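Local coordinates for extracellular solute-binding protein (Bordetella parapertussis, PDB 3PU5) that probably binds a small solute, perhaps a polyamine, outside the cytoplasmic membrane and delivers it to a transporter for uptake, at residues 69-74 and 304-309. Residues are numbered along the deposited sequence; the frame is centred on the assembly and turned at random.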
loop_
_atom_site.group_PDB
_atom_site.type_symbol
_atom_site.label_atom_id
_atom_site.label_comp_id
_atom_site.label_asym_id
_atom_site.label_seq_id
_atom_site.Cartn_x
_atom_site.Cartn_y
_atom_site.Cartn_z
ATOM N N ASP A 69 5.009 11.716 0.437
ATOM C CA ASP A 69 4.892 13.006 1.093
ATOM C C ASP A 69 5.224 12.919 2.573
ATOM O O ASP A 69 5.804 13.856 3.132
ATOM C CB ASP A 69 3.507 13.589 0.851
ATOM C CG ASP A 69 3.319 13.993 -0.586
ATOM O OD1 ASP A 69 3.958 14.985 -1.002
ATOM O OD2 ASP A 69 2.569 13.295 -1.304
HETATM N N MSE A 70 4.897 11.789 3.201
HETATM C CA MSE A 70 5.286 11.585 4.594
HETATM C C MSE A 70 6.800 11.619 4.732
HETATM O O MSE A 70 7.332 12.103 5.735
HETATM C CB MSE A 70 4.741 10.273 5.165
HETATM C CG MSE A 70 4.971 10.133 6.676
HETATM SE SE MSE A 70 3.883 11.426 7.687
HETATM C CE MSE A 70 2.109 10.721 7.218
ATOM N N TYR A 71 7.498 11.096 3.730
ATOM C CA TYR A 71 8.951 11.111 3.769
ATOM C C TYR A 71 9.458 12.552 3.792
ATOM O O TYR A 71 10.530 12.821 4.304
ATOM C CB TYR A 71 9.550 10.337 2.592
ATOM C CG TYR A 71 10.932 9.789 2.891
ATOM C CD1 TYR A 71 12.077 10.415 2.401
ATOM C CD2 TYR A 71 11.091 8.654 3.678
ATOM C CE1 TYR A 71 13.345 9.919 2.680
ATOM C CE2 TYR A 71 12.350 8.150 3.963
ATOM C CZ TYR A 71 13.474 8.789 3.461
ATOM O OH TYR A 71 14.731 8.289 3.747
ATOM N N ARG A 72 8.672 13.482 3.255
ATOM C CA ARG A 72 9.034 14.898 3.315
ATOM C C ARG A 72 9.097 15.379 4.767
ATOM O O ARG A 72 10.019 16.100 5.164
ATOM C CB ARG A 72 8.026 15.754 2.530
ATOM C CG ARG A 72 7.992 15.482 1.041
ATOM C CD ARG A 72 6.743 16.087 0.399
ATOM N NE ARG A 72 6.761 17.546 0.414
ATOM C CZ ARG A 72 5.754 18.309 0.002
ATOM N NH1 ARG A 72 4.640 17.749 -0.456
ATOM N NH2 ARG A 72 5.856 19.634 0.042
ATOM N N LEU A 73 8.099 14.980 5.546
ATOM C CA LEU A 73 7.987 15.394 6.933
ATOM C C LEU A 73 9.051 14.727 7.786
ATOM O O LEU A 73 9.504 15.284 8.781
ATOM C CB LEU A 73 6.608 15.037 7.471
ATOM C CG LEU A 73 5.501 15.879 6.870
ATOM C CD1 LEU A 73 4.261 15.773 7.741
ATOM C CD2 LEU A 73 5.986 17.306 6.794
ATOM N N ILE A 74 9.429 13.517 7.398
ATOM C CA ILE A 74 10.545 12.831 8.037
ATOM C C ILE A 74 11.830 13.622 7.853
ATOM O O ILE A 74 12.563 13.863 8.810
ATOM C CB ILE A 74 10.756 11.437 7.440
ATOM C CG1 ILE A 74 9.720 10.474 8.002
ATOM C CG2 ILE A 74 12.152 10.918 7.783
ATOM C CD1 ILE A 74 9.906 10.230 9.475
ATOM N N ASP A 304 12.003 -0.075 0.039
ATOM C CA ASP A 304 12.491 1.122 0.724
ATOM C C ASP A 304 11.988 2.412 0.075
ATOM O O ASP A 304 12.287 2.684 -1.089
ATOM C CB ASP A 304 14.029 1.094 0.732
ATOM C CG ASP A 304 14.650 2.343 1.350
ATOM O OD1 ASP A 304 13.912 3.226 1.836
ATOM O OD2 ASP A 304 15.899 2.433 1.355
ATOM N N THR A 305 11.229 3.205 0.827
ATOM C CA THR A 305 10.691 4.458 0.299
ATOM C C THR A 305 11.787 5.365 -0.264
ATOM O O THR A 305 11.660 5.878 -1.375
ATOM C CB THR A 305 9.879 5.239 1.356
ATOM O OG1 THR A 305 8.854 4.395 1.895
ATOM C CG2 THR A 305 9.235 6.475 0.738
ATOM N N ALA A 306 12.856 5.557 0.504
ATOM C CA ALA A 306 13.965 6.415 0.086
ATOM C C ALA A 306 14.583 5.926 -1.215
ATOM O O ALA A 306 14.944 6.724 -2.077
ATOM C CB ALA A 306 15.034 6.491 1.188
ATOM N N LEU A 307 14.698 4.608 -1.351
ATOM C CA LEU A 307 15.243 4.012 -2.557
ATOM C C LEU A 307 14.364 4.324 -3.769
ATOM O O LEU A 307 14.862 4.752 -4.809
ATOM C CB LEU A 307 15.405 2.499 -2.382
ATOM C CG LEU A 307 15.925 1.751 -3.610
ATOM C CD1 LEU A 307 17.296 2.285 -4.014
ATOM C CD2 LEU A 307 15.984 0.251 -3.342
ATOM N N LEU A 308 13.057 4.121 -3.630
ATOM C CA LEU A 308 12.119 4.411 -4.719
ATOM C C LEU A 308 12.201 5.862 -5.188
ATOM O O LEU A 308 12.230 6.139 -6.389
ATOM C CB LEU A 308 10.682 4.074 -4.302
ATOM C CG LEU A 308 10.371 2.576 -4.212
ATOM C CD1 LEU A 308 9.042 2.359 -3.530
ATOM C CD2 LEU A 308 10.371 1.939 -5.599
ATOM N N ILE A 309 12.236 6.787 -4.235
ATOM C CA ILE A 309 12.327 8.214 -4.543
ATOM C C ILE A 309 13.634 8.535 -5.260
ATOM O O ILE A 309 13.662 9.266 -6.256
ATOM C CB ILE A 309 12.214 9.056 -3.255
ATOM C CG1 ILE A 309 10.823 8.889 -2.638
ATOM C CG2 ILE A 309 12.516 10.536 -3.536
ATOM C CD1 ILE A 309 10.626 9.648 -1.340
#
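The phenol ring of Tyr71 lies against the start of helix 305-322, touching Thr305, Ala306 and, a turn later, Ile309. Over one face, nearer the ring's margin than its centre, lies Ala306 N, 4.3 Å from the ring plane. Three methyl groups approach the ring obliquely. Ala306 CB sits at the phenol end, 3.1 Å from Tyr71 OH, a tight contact but not a hydrogen bond. Thr305 CG2 comes to Tyr71 CD2 at 4.1 Å, and Ile309 CD1 lies 4.1 Å from both Tyr71 CD1 and CB, near the root of the ring. With CG anti to the backbone N (chi1 -154°), Tyr71 bridges the gap between two helices whose local axes come no closer than 11.0 Å and make an angle of 110°. No hydrogen bond joins the segments. Asp304 is the N-cap of its helix, OD1 accepting a weak bond from Ala306 N, while Thr305 OG1 is hydrogen-bonded to Asp100. Within helix 67-75 Arg72 NH1 makes a salt bridge to Asp69 OD1, the carboxylate carbon lying at the guanidinium edge, in its plane. Selenomethionine Met70 and Leu73 pack on strand 62-65, Leu73 also on helix 44-53. Leu308 rests on helix 156-167, so this small surface contact probably spans the two lobes of a periplasmic-binding-protein fold.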